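PDB 2DWU: glutamate racemase from Bacillus anthracis, which belongs to the Asp/Glu/hydantoin racemase family, alpha/beta proteins built round parallel sheets, and holds D-glutamic acid in a pocket of this model. Local coordinates for residues B[237-242]-B[258-263]; B[15-20]-B[246-251]; B[98-103]-B[128-133]; B[77-82]-B[122-127]. All blocks are in the same frame, centred on the assembly; numbering follows the deposited sequence.

Interaction 1: B[237-242]-B[258-263]. With K (potassium ion), chain G.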
loop_
_atom_site.group_PDB
_atom_site.type_symbol
_atom_site.label_atom_id
_atom_site.label_comp_id
_atom_site.label_asym_id
_atom_site.label_seq_id
_atom_site.Cartn_x
_atom_site.Cartn_y
_atom_site.Cartn_z
ATOM N N HIS B 237 -2.459 -22.449 -9.500
ATOM C CA HIS B 237 -2.492 -22.433 -8.037
ATOM C C HIS B 237 -2.984 -23.758 -7.493
ATOM O O HIS B 237 -3.784 -24.437 -8.165
ATOM C CB HIS B 237 -3.445 -21.319 -7.608
ATOM C CG HIS B 237 -3.150 -20.038 -8.296
ATOM N ND1 HIS B 237 -1.931 -19.409 -8.173
ATOM C CD2 HIS B 237 -3.845 -19.342 -9.222
ATOM C CE1 HIS B 237 -1.890 -18.382 -8.998
ATOM N NE2 HIS B 237 -3.040 -18.318 -9.648
ATOM N N ARG B 238 -2.525 -24.109 -6.294
ATOM C CA ARG B 238 -2.930 -25.357 -5.651
ATOM C C ARG B 238 -3.507 -25.044 -4.283
ATOM O O ARG B 238 -2.932 -24.227 -3.528
ATOM C CB ARG B 238 -1.732 -26.294 -5.452
ATOM C CG ARG B 238 -1.055 -26.796 -6.721
ATOM C CD ARG B 238 -1.906 -27.809 -7.455
ATOM N NE ARG B 238 -2.233 -29.010 -6.665
ATOM C CZ ARG B 238 -1.400 -30.010 -6.378
ATOM N NH1 ARG B 238 -0.136 -29.996 -6.803
ATOM N NH2 ARG B 238 -1.843 -31.050 -5.675
ATOM N N PHE B 239 -4.606 -25.715 -3.949
ATOM C CA PHE B 239 -5.241 -25.511 -2.643
ATOM C C PHE B 239 -5.324 -26.845 -1.910
ATOM O O PHE B 239 -5.576 -27.896 -2.525
ATOM C CB PHE B 239 -6.637 -24.920 -2.823
ATOM C CG PHE B 239 -6.625 -23.547 -3.422
ATOM C CD1 PHE B 239 -6.717 -22.422 -2.602
ATOM C CD2 PHE B 239 -6.490 -23.377 -4.796
ATOM C CE1 PHE B 239 -6.675 -21.139 -3.147
ATOM C CE2 PHE B 239 -6.443 -22.090 -5.361
ATOM C CZ PHE B 239 -6.537 -20.964 -4.521
ATOM N N PHE B 240 -5.085 -26.808 -0.606
ATOM C CA PHE B 240 -5.109 -28.001 0.226
ATOM C C PHE B 240 -5.953 -27.741 1.469
ATOM O O PHE B 240 -5.968 -26.621 1.990
ATOM C CB PHE B 240 -3.683 -28.356 0.641
ATOM C CG PHE B 240 -2.780 -28.686 -0.508
ATOM C CD1 PHE B 240 -2.774 -29.970 -1.054
ATOM C CD2 PHE B 240 -1.948 -27.718 -1.054
ATOM C CE1 PHE B 240 -1.947 -30.284 -2.135
ATOM C CE2 PHE B 240 -1.116 -28.021 -2.142
ATOM C CZ PHE B 240 -1.122 -29.316 -2.679
ATOM N N THR B 241 -6.647 -28.769 1.946
ATOM C CA THR B 241 -7.485 -28.608 3.138
ATOM C C THR B 241 -7.403 -29.836 4.018
ATOM O O THR B 241 -7.163 -30.957 3.537
ATOM C CB THR B 241 -8.956 -28.384 2.768
ATOM O OG1 THR B 241 -9.731 -28.250 3.970
ATOM C CG2 THR B 241 -9.505 -29.577 1.983
ATOM N N THR B 242 -7.575 -29.628 5.318
ATOM C CA THR B 242 -7.544 -30.751 6.243
ATOM C C THR B 242 -8.962 -31.264 6.464
ATOM O O THR B 242 -9.156 -32.304 7.100
ATOM C CB THR B 242 -6.969 -30.375 7.608
ATOM O OG1 THR B 242 -7.687 -29.244 8.125
ATOM C CG2 THR B 242 -5.459 -30.079 7.511
ATOM N N TYR B 258 -15.558 -19.587 -9.601
ATOM C CA TYR B 258 -15.022 -20.628 -10.469
ATOM C C TYR B 258 -14.432 -21.780 -9.659
ATOM O O TYR B 258 -14.220 -21.648 -8.452
ATOM C CB TYR B 258 -13.985 -20.035 -11.424
ATOM C CG TYR B 258 -12.817 -19.404 -10.741
ATOM C CD1 TYR B 258 -11.731 -20.174 -10.324
ATOM C CD2 TYR B 258 -12.804 -18.038 -10.473
ATOM C CE1 TYR B 258 -10.662 -19.601 -9.655
ATOM C CE2 TYR B 258 -11.745 -17.453 -9.806
ATOM C CZ TYR B 258 -10.674 -18.241 -9.395
ATOM O OH TYR B 258 -9.625 -17.684 -8.709
ATOM N N GLN B 259 -14.183 -22.911 -10.314
ATOM C CA GLN B 259 -13.643 -24.075 -9.622
ATOM C C GLN B 259 -12.133 -24.043 -9.502
ATOM O O GLN B 259 -11.434 -23.556 -10.390
ATOM C CB GLN B 259 -14.062 -25.364 -10.331
ATOM C CG GLN B 259 -15.548 -25.410 -10.678
ATOM C CD GLN B 259 -16.004 -26.799 -11.093
ATOM O OE1 GLN B 259 -15.307 -27.502 -11.825
ATOM N NE2 GLN B 259 -17.186 -27.198 -10.632
ATOM N N ILE B 260 -11.631 -24.585 -8.398
ATOM C CA ILE B 260 -10.196 -24.617 -8.154
ATOM C C ILE B 260 -9.692 -26.030 -7.863
ATOM O O ILE B 260 -10.482 -26.949 -7.637
ATOM C CB ILE B 260 -9.823 -23.720 -6.942
ATOM C CG1 ILE B 260 -10.701 -24.086 -5.741
ATOM C CG2 ILE B 260 -9.994 -22.259 -7.285
ATOM C CD1 ILE B 260 -10.289 -23.377 -4.457
ATOM N N SER B 261 -8.371 -26.195 -7.876
ATOM C CA SER B 261 -7.757 -27.486 -7.587
ATOM C C SER B 261 -7.656 -27.659 -6.077
ATOM O O SER B 261 -6.941 -26.906 -5.412
ATOM C CB SER B 261 -6.351 -27.560 -8.197
ATOM O OG SER B 261 -5.644 -28.682 -7.693
ATOM N N VAL B 262 -8.364 -28.648 -5.537
ATOM C CA VAL B 262 -8.328 -28.900 -4.094
ATOM C C VAL B 262 -7.953 -30.337 -3.743
ATOM O O VAL B 262 -8.499 -31.291 -4.316
ATOM C CB VAL B 262 -9.681 -28.603 -3.408
ATOM C CG1 VAL B 262 -9.500 -28.698 -1.890
ATOM C CG2 VAL B 262 -10.180 -27.214 -3.784
ATOM N N ASP B 263 -7.019 -30.484 -2.815
ATOM C CA ASP B 263 -6.577 -31.804 -2.365
ATOM C C ASP B 263 -6.598 -31.886 -0.841
ATOM O O ASP B 263 -6.522 -30.862 -0.153
ATOM C CB ASP B 263 -5.169 -32.110 -2.880
ATOM C CG ASP B 263 -5.163 -32.498 -4.350
ATOM O OD1 ASP B 263 -4.747 -31.685 -5.182
ATOM O OD2 ASP B 263 -5.593 -33.632 -4.666
HETATM K K K G . -7.036 -34.256 7.642
HETATM O O HOH W 1 -6.573 -23.908 -8.428
HETATM O O HOH W 2 -4.573 -29.105 -5.125
HETATM O O HOH W 3 -5.203 -32.988 9.573
HETATM O O HOH W 4 -6.319 -35.224 10.678
#

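Interaction 2: B[15-20]-B[246-251]. With DGL (D-glutamic acid), chain H.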
loop_
_atom_site.group_PDB
_atom_site.type_symbol
_atom_site.label_atom_id
_atom_site.label_comp_id
_atom_site.label_asym_id
_atom_site.label_seq_id
_atom_site.Cartn_x
_atom_site.Cartn_y
_atom_site.Cartn_z
ATOM N N SER B 15 -6.895 -20.784 8.670
ATOM C CA SER B 15 -7.590 -21.771 9.461
ATOM C C SER B 15 -8.608 -22.567 8.637
ATOM O O SER B 15 -9.060 -23.613 9.099
ATOM C CB SER B 15 -8.310 -21.082 10.621
ATOM O OG SER B 15 -9.383 -20.267 10.155
ATOM N N GLY B 16 -8.967 -22.093 7.435
ATOM C CA GLY B 16 -9.955 -22.793 6.628
ATOM C C GLY B 16 -10.178 -22.220 5.245
ATOM O O GLY B 16 -9.231 -22.128 4.457
ATOM N N VAL B 17 -11.424 -21.851 4.943
ATOM C CA VAL B 17 -11.775 -21.279 3.648
ATOM C C VAL B 17 -11.699 -19.754 3.624
ATOM O O VAL B 17 -11.504 -19.163 2.570
ATOM C CB VAL B 17 -13.215 -21.689 3.181
ATOM C CG1 VAL B 17 -13.242 -23.138 2.761
ATOM C CG2 VAL B 17 -14.240 -21.461 4.300
ATOM N N GLY B 18 -11.837 -19.123 4.784
ATOM C CA GLY B 18 -11.820 -17.663 4.828
ATOM C C GLY B 18 -10.674 -17.026 4.068
ATOM O O GLY B 18 -10.846 -15.998 3.389
ATOM N N GLY B 19 -9.493 -17.628 4.232
ATOM C CA GLY B 19 -8.287 -17.155 3.578
ATOM C C GLY B 19 -8.397 -17.029 2.066
ATOM O O GLY B 19 -7.482 -16.478 1.430
ATOM N N LEU B 20 -9.471 -17.564 1.462
ATOM C CA LEU B 20 -9.631 -17.417 0.022
ATOM C C LEU B 20 -9.811 -15.943 -0.340
ATOM O O LEU B 20 -9.562 -15.549 -1.475
ATOM C CB LEU B 20 -10.826 -18.220 -0.519
ATOM C CG LEU B 20 -10.694 -19.745 -0.497
ATOM C CD1 LEU B 20 -11.978 -20.336 -1.152
ATOM C CD2 LEU B 20 -9.437 -20.199 -1.281
ATOM N N SER B 246 -14.725 -32.000 -0.822
ATOM C CA SER B 246 -15.913 -31.574 -1.559
ATOM C C SER B 246 -16.512 -30.318 -0.934
ATOM O O SER B 246 -16.993 -29.430 -1.640
ATOM C CB SER B 246 -16.955 -32.704 -1.625
ATOM O OG SER B 246 -17.383 -33.111 -0.337
ATOM N N SER B 247 -16.457 -30.228 0.392
ATOM C CA SER B 247 -16.979 -29.068 1.104
ATOM C C SER B 247 -16.198 -27.799 0.718
ATOM O O SER B 247 -16.787 -26.756 0.405
ATOM C CB SER B 247 -16.867 -29.303 2.609
ATOM O OG SER B 247 -17.251 -28.154 3.331
ATOM N N PHE B 248 -14.871 -27.899 0.752
ATOM C CA PHE B 248 -14.013 -26.769 0.391
ATOM C C PHE B 248 -14.260 -26.328 -1.056
ATOM O O PHE B 248 -14.407 -25.140 -1.336
ATOM C CB PHE B 248 -12.546 -27.153 0.561
ATOM C CG PHE B 248 -11.612 -25.974 0.592
ATOM C CD1 PHE B 248 -11.074 -25.542 1.799
ATOM C CD2 PHE B 248 -11.237 -25.328 -0.580
ATOM C CE1 PHE B 248 -10.162 -24.480 1.843
ATOM C CE2 PHE B 248 -10.318 -24.262 -0.547
ATOM C CZ PHE B 248 -9.783 -23.846 0.669
ATOM N N GLU B 249 -14.302 -27.292 -1.974
ATOM C CA GLU B 249 -14.530 -26.995 -3.389
ATOM C C GLU B 249 -15.847 -26.249 -3.615
ATOM O O GLU B 249 -15.930 -25.330 -4.435
ATOM C CB GLU B 249 -14.527 -28.296 -4.203
ATOM C CG GLU B 249 -13.143 -28.932 -4.352
ATOM C CD GLU B 249 -13.177 -30.300 -5.030
ATOM O OE1 GLU B 249 -12.149 -30.695 -5.622
ATOM O OE2 GLU B 249 -14.219 -30.992 -4.960
ATOM N N HIS B 250 -16.881 -26.658 -2.892
ATOM C CA HIS B 250 -18.194 -26.034 -3.016
ATOM C C HIS B 250 -18.214 -24.582 -2.537
ATOM O O HIS B 250 -18.759 -23.707 -3.220
ATOM C CB HIS B 250 -19.233 -26.865 -2.244
ATOM C CG HIS B 250 -20.613 -26.288 -2.270
ATOM N ND1 HIS B 250 -21.311 -26.075 -3.440
ATOM C CD2 HIS B 250 -21.427 -25.878 -1.267
ATOM C CE1 HIS B 250 -22.494 -25.558 -3.158
ATOM N NE2 HIS B 250 -22.590 -25.428 -1.846
ATOM N N ILE B 251 -17.647 -24.315 -1.362
ATOM C CA ILE B 251 -17.613 -22.941 -0.859
ATOM C C ILE B 251 -16.747 -22.080 -1.781
ATOM O O ILE B 251 -17.105 -20.954 -2.126
ATOM C CB ILE B 251 -17.001 -22.853 0.559
ATOM C CG1 ILE B 251 -17.854 -23.640 1.552
ATOM C CG2 ILE B 251 -16.884 -21.388 0.973
ATOM C CD1 ILE B 251 -17.244 -23.709 2.943
HETATM N N DGL H . -9.630 -17.005 9.474
HETATM C CA DGL H . -10.047 -16.495 10.818
HETATM C C DGL H . -9.567 -15.099 11.008
HETATM O O DGL H . -9.510 -14.574 12.113
HETATM C CB DGL H . -11.586 -16.543 10.947
HETATM C CG DGL H . -11.985 -18.011 11.233
HETATM C CD DGL H . -11.465 -18.595 12.481
HETATM O OE1 DGL H . -11.859 -18.274 13.604
HETATM O OE2 DGL H . -10.518 -19.493 12.339
HETATM O OXT DGL H . -9.194 -14.450 9.940
#

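Interaction 3: B[98-103]-B[128-133]. With GOL (glycerol), chain J.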
loop_
_atom_site.group_PDB
_atom_site.type_symbol
_atom_site.label_atom_id
_atom_site.label_comp_id
_atom_site.label_asym_id
_atom_site.label_seq_id
_atom_site.Cartn_x
_atom_site.Cartn_y
_atom_site.Cartn_z
ATOM N N GLY B 98 1.999 -11.051 7.294
ATOM C CA GLY B 98 0.759 -11.318 8.005
ATOM C C GLY B 98 -0.295 -10.345 7.501
ATOM O O GLY B 98 0.021 -9.352 6.821
ATOM N N VAL B 99 -1.539 -10.594 7.873
ATOM C CA VAL B 99 -2.640 -9.749 7.400
ATOM C C VAL B 99 -2.966 -8.562 8.301
ATOM O O VAL B 99 -3.744 -7.686 7.906
ATOM C CB VAL B 99 -3.948 -10.569 7.191
ATOM C CG1 VAL B 99 -3.837 -11.392 5.916
ATOM C CG2 VAL B 99 -4.222 -11.515 8.367
ATOM N N ILE B 100 -2.360 -8.520 9.479
ATOM C CA ILE B 100 -2.644 -7.437 10.438
ATOM C C ILE B 100 -1.925 -6.120 10.132
ATOM O O ILE B 100 -2.587 -5.089 9.992
ATOM C CB ILE B 100 -2.328 -7.915 11.879
ATOM C CG1 ILE B 100 -3.284 -9.060 12.236
ATOM C CG2 ILE B 100 -2.420 -6.735 12.903
ATOM C CD1 ILE B 100 -3.077 -9.641 13.616
ATOM N N HIS B 101 -0.602 -6.155 9.980
ATOM C CA HIS B 101 0.146 -4.937 9.720
ATOM C C HIS B 101 -0.248 -4.217 8.434
ATOM O O HIS B 101 -0.311 -2.982 8.412
ATOM C CB HIS B 101 1.651 -5.223 9.780
ATOM C CG HIS B 101 2.128 -5.555 11.163
ATOM N ND1 HIS B 101 1.934 -6.792 11.739
ATOM C CD2 HIS B 101 2.742 -4.793 12.101
ATOM C CE1 HIS B 101 2.409 -6.780 12.976
ATOM N NE2 HIS B 101 2.907 -5.578 13.220
ATOM N N PRO B 102 -0.526 -4.953 7.347
ATOM C CA PRO B 102 -0.922 -4.252 6.122
ATOM C C PRO B 102 -2.221 -3.480 6.337
ATOM O O PRO B 102 -2.378 -2.373 5.809
ATOM C CB PRO B 102 -1.096 -5.388 5.091
ATOM C CG PRO B 102 -0.081 -6.375 5.538
ATOM C CD PRO B 102 -0.264 -6.378 7.084
ATOM N N GLY B 103 -3.139 -4.048 7.125
ATOM C CA GLY B 103 -4.410 -3.383 7.410
ATOM C C GLY B 103 -4.199 -2.124 8.259
ATOM O O GLY B 103 -4.812 -1.087 8.004
ATOM N N ASN B 128 -4.407 -7.778 21.112
ATOM C CA ASN B 128 -4.205 -6.341 21.005
ATOM C C ASN B 128 -3.162 -5.996 19.945
ATOM O O ASN B 128 -2.568 -4.922 19.970
ATOM C CB ASN B 128 -3.804 -5.713 22.346
ATOM C CG ASN B 128 -4.241 -4.253 22.430
ATOM O OD1 ASN B 128 -5.337 -3.894 21.969
ATOM N ND2 ASN B 128 -3.400 -3.413 23.020
ATOM N N MET B 129 -2.937 -6.905 18.995
ATOM C CA MET B 129 -1.925 -6.644 17.973
ATOM C C MET B 129 -2.254 -5.449 17.085
ATOM O O MET B 129 -1.344 -4.749 16.630
ATOM C CB MET B 129 -1.677 -7.886 17.098
ATOM C CG MET B 129 -0.591 -7.649 16.049
ATOM S SD MET B 129 -0.046 -9.124 15.168
ATOM C CE MET B 129 0.662 -9.959 16.517
ATOM N N TYR B 130 -3.538 -5.211 16.817
ATOM C CA TYR B 130 -3.892 -4.069 15.987
ATOM C C TYR B 130 -3.520 -2.765 16.657
ATOM O O TYR B 130 -2.899 -1.921 16.024
ATOM C CB TYR B 130 -5.372 -4.081 15.619
ATOM C CG TYR B 130 -5.628 -4.878 14.359
ATOM C CD1 TYR B 130 -5.313 -4.348 13.115
ATOM C CD2 TYR B 130 -6.165 -6.168 14.424
ATOM C CE1 TYR B 130 -5.535 -5.098 11.929
ATOM C CE2 TYR B 130 -6.384 -6.907 13.273
ATOM C CZ TYR B 130 -6.074 -6.382 12.043
ATOM O OH TYR B 130 -6.298 -7.163 10.926
ATOM N N GLU B 131 -3.873 -2.594 17.936
ATOM C CA GLU B 131 -3.510 -1.360 18.627
ATOM C C GLU B 131 -1.990 -1.235 18.691
ATOM O O GLU B 131 -1.449 -0.140 18.455
ATOM C CB GLU B 131 -4.089 -1.333 20.048
ATOM C CG GLU B 131 -3.843 0.018 20.715
ATOM C CD GLU B 131 -4.548 0.181 22.045
ATOM O OE1 GLU B 131 -5.040 1.298 22.308
ATOM O OE2 GLU B 131 -4.608 -0.784 22.825
ATOM N N LYS B 132 -1.298 -2.332 18.988
ATOM C CA LYS B 132 0.154 -2.272 19.065
ATOM C C LYS B 132 0.781 -1.921 17.719
ATOM O O LYS B 132 1.704 -1.118 17.664
ATOM C CB LYS B 132 0.723 -3.581 19.591
ATOM C CG LYS B 132 0.326 -3.803 21.049
ATOM C CD LYS B 132 1.085 -4.919 21.677
ATOM C CE LYS B 132 0.728 -6.256 21.105
ATOM N NZ LYS B 132 1.626 -7.312 21.702
ATOM N N ALA B 133 0.271 -2.500 16.632
ATOM C CA ALA B 133 0.828 -2.184 15.321
ATOM C C ALA B 133 0.573 -0.737 14.938
ATOM O O ALA B 133 1.451 -0.065 14.370
ATOM C CB ALA B 133 0.232 -3.115 14.253
HETATM C C1 GOL J . 4.249 -4.604 16.921
HETATM O O1 GOL J . 3.670 -4.267 15.661
HETATM C C2 GOL J . 3.571 -5.845 17.492
HETATM O O2 GOL J . 3.709 -6.935 16.572
HETATM C C3 GOL J . 4.216 -6.193 18.841
HETATM O O3 GOL J . 3.599 -7.361 19.402
HETATM O O HOH W 5 -5.775 -6.094 8.631
#

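Interaction 4: B[77-82]-B[122-127]. With DGL (D-glutamic acid), chain H.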
loop_
_atom_site.group_PDB
_atom_site.type_symbol
_atom_site.label_atom_id
_atom_site.label_comp_id
_atom_site.label_asym_id
_atom_site.label_seq_id
_atom_site.Cartn_x
_atom_site.Cartn_y
_atom_site.Cartn_z
ATOM N N CYS B 77 -4.774 -15.736 7.836
ATOM C CA CYS B 77 -5.705 -15.736 8.968
ATOM C C CYS B 77 -5.299 -14.680 9.996
ATOM O O CYS B 77 -4.180 -14.715 10.483
ATOM C CB CYS B 77 -5.664 -17.128 9.608
ATOM S SG CYS B 77 -6.706 -17.331 11.052
ATOM N N ASN B 78 -6.212 -13.752 10.313
ATOM C CA ASN B 78 -5.892 -12.711 11.285
ATOM C C ASN B 78 -5.653 -13.310 12.668
ATOM O O ASN B 78 -4.791 -12.822 13.401
ATOM C CB ASN B 78 -7.028 -11.662 11.350
ATOM C CG ASN B 78 -7.231 -10.942 10.017
ATOM O OD1 ASN B 78 -6.859 -9.739 9.838
ATOM N ND2 ASN B 78 -7.832 -11.626 9.086
ATOM N N THR B 79 -6.415 -14.351 13.030
ATOM C CA THR B 79 -6.258 -15.011 14.337
ATOM C C THR B 79 -4.886 -15.682 14.440
ATOM O O THR B 79 -4.180 -15.565 15.455
ATOM C CB THR B 79 -7.363 -16.079 14.538
ATOM O OG1 THR B 79 -8.646 -15.440 14.433
ATOM C CG2 THR B 79 -7.234 -16.750 15.906
ATOM N N ALA B 80 -4.508 -16.356 13.354
ATOM C CA ALA B 80 -3.229 -17.041 13.291
ATOM C C ALA B 80 -2.100 -16.014 13.312
ATOM O O ALA B 80 -1.077 -16.209 13.996
ATOM C CB ALA B 80 -3.173 -17.902 12.004
ATOM N N ALA B 81 -2.277 -14.899 12.596
ATOM C CA ALA B 81 -1.231 -13.884 12.587
ATOM C C ALA B 81 -1.038 -13.278 13.974
ATOM O O ALA B 81 0.095 -13.065 14.420
ATOM C CB ALA B 81 -1.529 -12.790 11.573
ATOM N N ALA B 82 -2.148 -13.008 14.659
ATOM C CA ALA B 82 -2.063 -12.424 15.991
ATOM C C ALA B 82 -1.305 -13.342 16.931
ATOM O O ALA B 82 -0.508 -12.888 17.763
ATOM C CB ALA B 82 -3.484 -12.161 16.535
ATOM N N VAL B 122 -12.275 -13.154 18.779
ATOM C CA VAL B 122 -11.842 -12.913 20.134
ATOM C C VAL B 122 -10.315 -13.044 20.237
ATOM O O VAL B 122 -9.660 -12.215 20.866
ATOM C CB VAL B 122 -12.526 -13.886 21.087
ATOM C CG1 VAL B 122 -11.856 -13.823 22.439
ATOM C CG2 VAL B 122 -14.000 -13.537 21.199
ATOM N N GLY B 123 -9.724 -14.050 19.591
ATOM C CA GLY B 123 -8.284 -14.209 19.668
ATOM C C GLY B 123 -7.547 -13.012 19.080
ATOM O O GLY B 123 -6.585 -12.521 19.654
ATOM N N THR B 124 -8.013 -12.537 17.936
ATOM C CA THR B 124 -7.372 -11.392 17.291
ATOM C C THR B 124 -7.453 -10.151 18.149
ATOM O O THR B 124 -6.448 -9.466 18.362
ATOM C CB THR B 124 -8.013 -11.117 15.938
ATOM O OG1 THR B 124 -7.775 -12.243 15.091
ATOM C CG2 THR B 124 -7.429 -9.857 15.296
ATOM N N ILE B 125 -8.640 -9.882 18.675
ATOM C CA ILE B 125 -8.809 -8.690 19.491
ATOM C C ILE B 125 -8.085 -8.787 20.837
ATOM O O ILE B 125 -7.432 -7.823 21.266
ATOM C CB ILE B 125 -10.300 -8.383 19.676
ATOM C CG1 ILE B 125 -10.951 -8.176 18.305
ATOM C CG2 ILE B 125 -10.467 -7.128 20.539
ATOM C CD1 ILE B 125 -10.277 -7.027 17.446
ATOM N N GLN B 126 -8.161 -9.939 21.502
ATOM C CA GLN B 126 -7.483 -10.070 22.788
ATOM C C GLN B 126 -5.967 -9.953 22.716
ATOM O O GLN B 126 -5.327 -9.585 23.703
ATOM C CB GLN B 126 -7.904 -11.374 23.469
ATOM C CG GLN B 126 -9.381 -11.357 23.865
ATOM C CD GLN B 126 -9.724 -10.224 24.829
ATOM O OE1 GLN B 126 -10.242 -9.170 24.427
ATOM N NE2 GLN B 126 -9.423 -10.430 26.110
ATOM N N SER B 127 -5.379 -10.229 21.553
ATOM C CA SER B 127 -3.922 -10.132 21.388
ATOM C C SER B 127 -3.468 -8.671 21.427
ATOM O O SER B 127 -2.311 -8.396 21.723
ATOM C CB SER B 127 -3.510 -10.710 20.033
ATOM O OG SER B 127 -3.806 -9.806 18.982
HETATM N N DGL H . -9.630 -17.005 9.474
HETATM C CA DGL H . -10.047 -16.495 10.818
HETATM C C DGL H . -9.567 -15.099 11.008
HETATM O O DGL H . -9.510 -14.574 12.113
HETATM C CB DGL H . -11.586 -16.543 10.947
HETATM C CG DGL H . -11.985 -18.011 11.233
HETATM C CD DGL H . -11.465 -18.595 12.481
HETATM O OE1 DGL H . -11.859 -18.274 13.604
HETATM O OE2 DGL H . -10.518 -19.493 12.339
HETATM O OXT DGL H . -9.194 -14.450 9.940
#

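Interaction 1: B[237-242]-B[258-263]
Arg238 curls at two successive torsions, chi2 -72° and chi3 -59°, and this double bend brings its guanidinium back to the carboxylate of Asp263 on the neighbouring strand. Its NH2 gives OD1 of Asp263 a nearly straight bond of 3.0 Å, a salt bridge. The oxygen lies close to the guanidinium plane, whereas the donor comes in from well above the carboxylate plane, so the two flat groups stand almost perpendicular. Phe240 CZ lies over one guanidinium face, toward its rim; the same ring runs alongside Asp263, with Phe240 CD1 3.7 Å from Asp263 CB. At the guanidinium edge a water accepts from Arg238 NE at 2.8 Å.

The main chains pair in parallel: Phe239 N to Ser261 O, Asp263 N to Phe239 O and Thr241 N to Asp263 O are all 3.0 Å. Strands 238-241 and 262-264 form one end of the six-stranded parallel sheet, and helix 245-256 connects them as a beta-alpha-beta unit. On the sheet face away from Phe240, Ile260 CD1 lies over one face of the Phe239 ring, 3.9 Å from the Phe239 centroid and 16° off the normal, a CH-pi contact. Farther along, Thr241 CG2 rests 4.0 Å from Val262 CG1. Just past the strand, Thr242 O binds the potassium ion at 2.9 Å, a site completed by Val265 O, Asp266 OD2 and waters.

Interaction 2: B[15-20]-B[246-251]
Gly16 is where the loop first meets helix 245-256: its carbonyl O lies at the edge of the Phe248 ring, close to the ring plane and 3.6 Å from Phe248 CE1. One residue earlier the chain serves the pocket, where Ser15 OG gives a hydrogen bond of 2.6 Å to OE2 of the D-glutamic acid.

On the loop side Val17 makes the largest contribution. In the conformer described here, one of two, its CG1 lies over a face of Phe248, 3.8 Å from the ring centroid and 29° off the normal, a CH-pi contact. Its other branch, CG2, meets Ile251 CD1 at 4.0 Å, one helical turn on. Phe248 extends its ring to the loop because CG is anti to the backbone N (chi1 -164°).

Gly18 and Gly19 carry the chain round a type I turn, closed by Leu20 N to Val17 O at 2.8 Å, and Asp14 OD2 accepts from the N of both Gly16 and Gly19. Leu20 then starts helix 20-29 and sets CD2 4.2 Å from Phe248 CZ. The side-chain contacts across the interface are all apolar; the one polar atom at it, Gly16 O, is hydrogen-bonded to Tyr37 OH and so is not left without a polar partner. Loop and helix are therefore probably held together mainly by shape and dispersion, without strict directional demands.

Interaction 3: B[98-103]-B[128-133]
Ile100 and Tyr130 meet methyl to ring face: CG2 of Ile100 stands 3.6 Å from the Tyr130 centroid, only 10° off the normal, a nearly central CH-pi contact. Ile100 O also lies 3.5 Å from Tyr130 CE1. Beyond the ring, a water in its plane sits 2.6 Å from Tyr130 OH and donates to Val99 O at 2.7 Å, bridging the hydroxyl to the backbone just before helix 100-110.

The other branch of Ile100 ends against Met129, the two side chains crossing at about a right angle; Met129 is modelled in two conformers, so the detail of this contact is doubtful. The His101 ring approaches Ala133 obliquely, with His101 CD2 3.7 Å from Ala133 CB. Its NE2 donates in the ring plane to O1 of a glycerol, probably from the crystallisation liquor, at 2.9 Å.

Helices 100-110 and 129-137 thus pack through their first turns. Helix 78-91 borders them, touching Ile100 through Ala81 and Ala82 and His101 through Leu85. Helix 211-226 covers Val99 and Pro102, and Gln224 of the second subunit packs on His101.

Interaction 4: B[77-82]-B[122-127]
Thr79 touches both Thr124 and the bound D-glutamic acid. Thr79 CB is 3.9 Å from Thr124 OG1 and 3.6 Å from O of the D-glutamic acid. Next comes OG1, set anti to the carbonyl carbon (chi1 -58°): this places it beside the backbone N, and both reach the same ligand atom. Thr79 OG1 donates to that O at 2.6 Å, Thr79 N adds a second bond to it, and Thr121 OG1 is a further partner of the hydroxyl. Thr124 OG1 also lies against the Thr79 backbone, 3.2 Å from Thr79 CA.

The other carboxylate oxygen, OXT, takes Asn78 N and Asn78 ND2. The carboxylate therefore sits at the N-terminal end of helix 78-91, where the helix dipole would probably help to stabilise its charge. Cys77 is the N-cap, its SG accepting from Ala80 N at 3.3 Å.

A turn later Ala82 CB touches Ser127 OG at 3.4 Å, and that hydroxyl is tied back to its own helix by a 2.7 Å bond from Ser127 OG to Thr124 O. The two short helical axes approach to 8.2 Å and cross at 36°. Helix 78-91 leans on strand 70-75 of the six-stranded sheet through Ala80 and Ala81, while helix 122-127 sets Val122 and Ile125 against strand 142-147 of the four-stranded one; the contact spans the two.

Overall arrangement
From the N terminus, interaction 2 opens first, at 15-20, and waits until 246-251 to close, so interactions 3 and 4 both fall wholly within its long loop. Interaction 4 opens at 77-82 and interaction 3 at 98-103; they close in the same order, at 122-127 and 128-133, so the two cross. Interaction 1 opens at 237-242 and closes at 258-263, crossing interaction 2, whose second segment lies on the helix between its strands. Interactions 1 and 2 lie at one end of the six-stranded sheet and touch each other; interactions 3 and 4 join helices that follow strands of that sheet to helices that follow a strand of the four-stranded one. Interactions 2 and 4 both touch the D-glutamic acid.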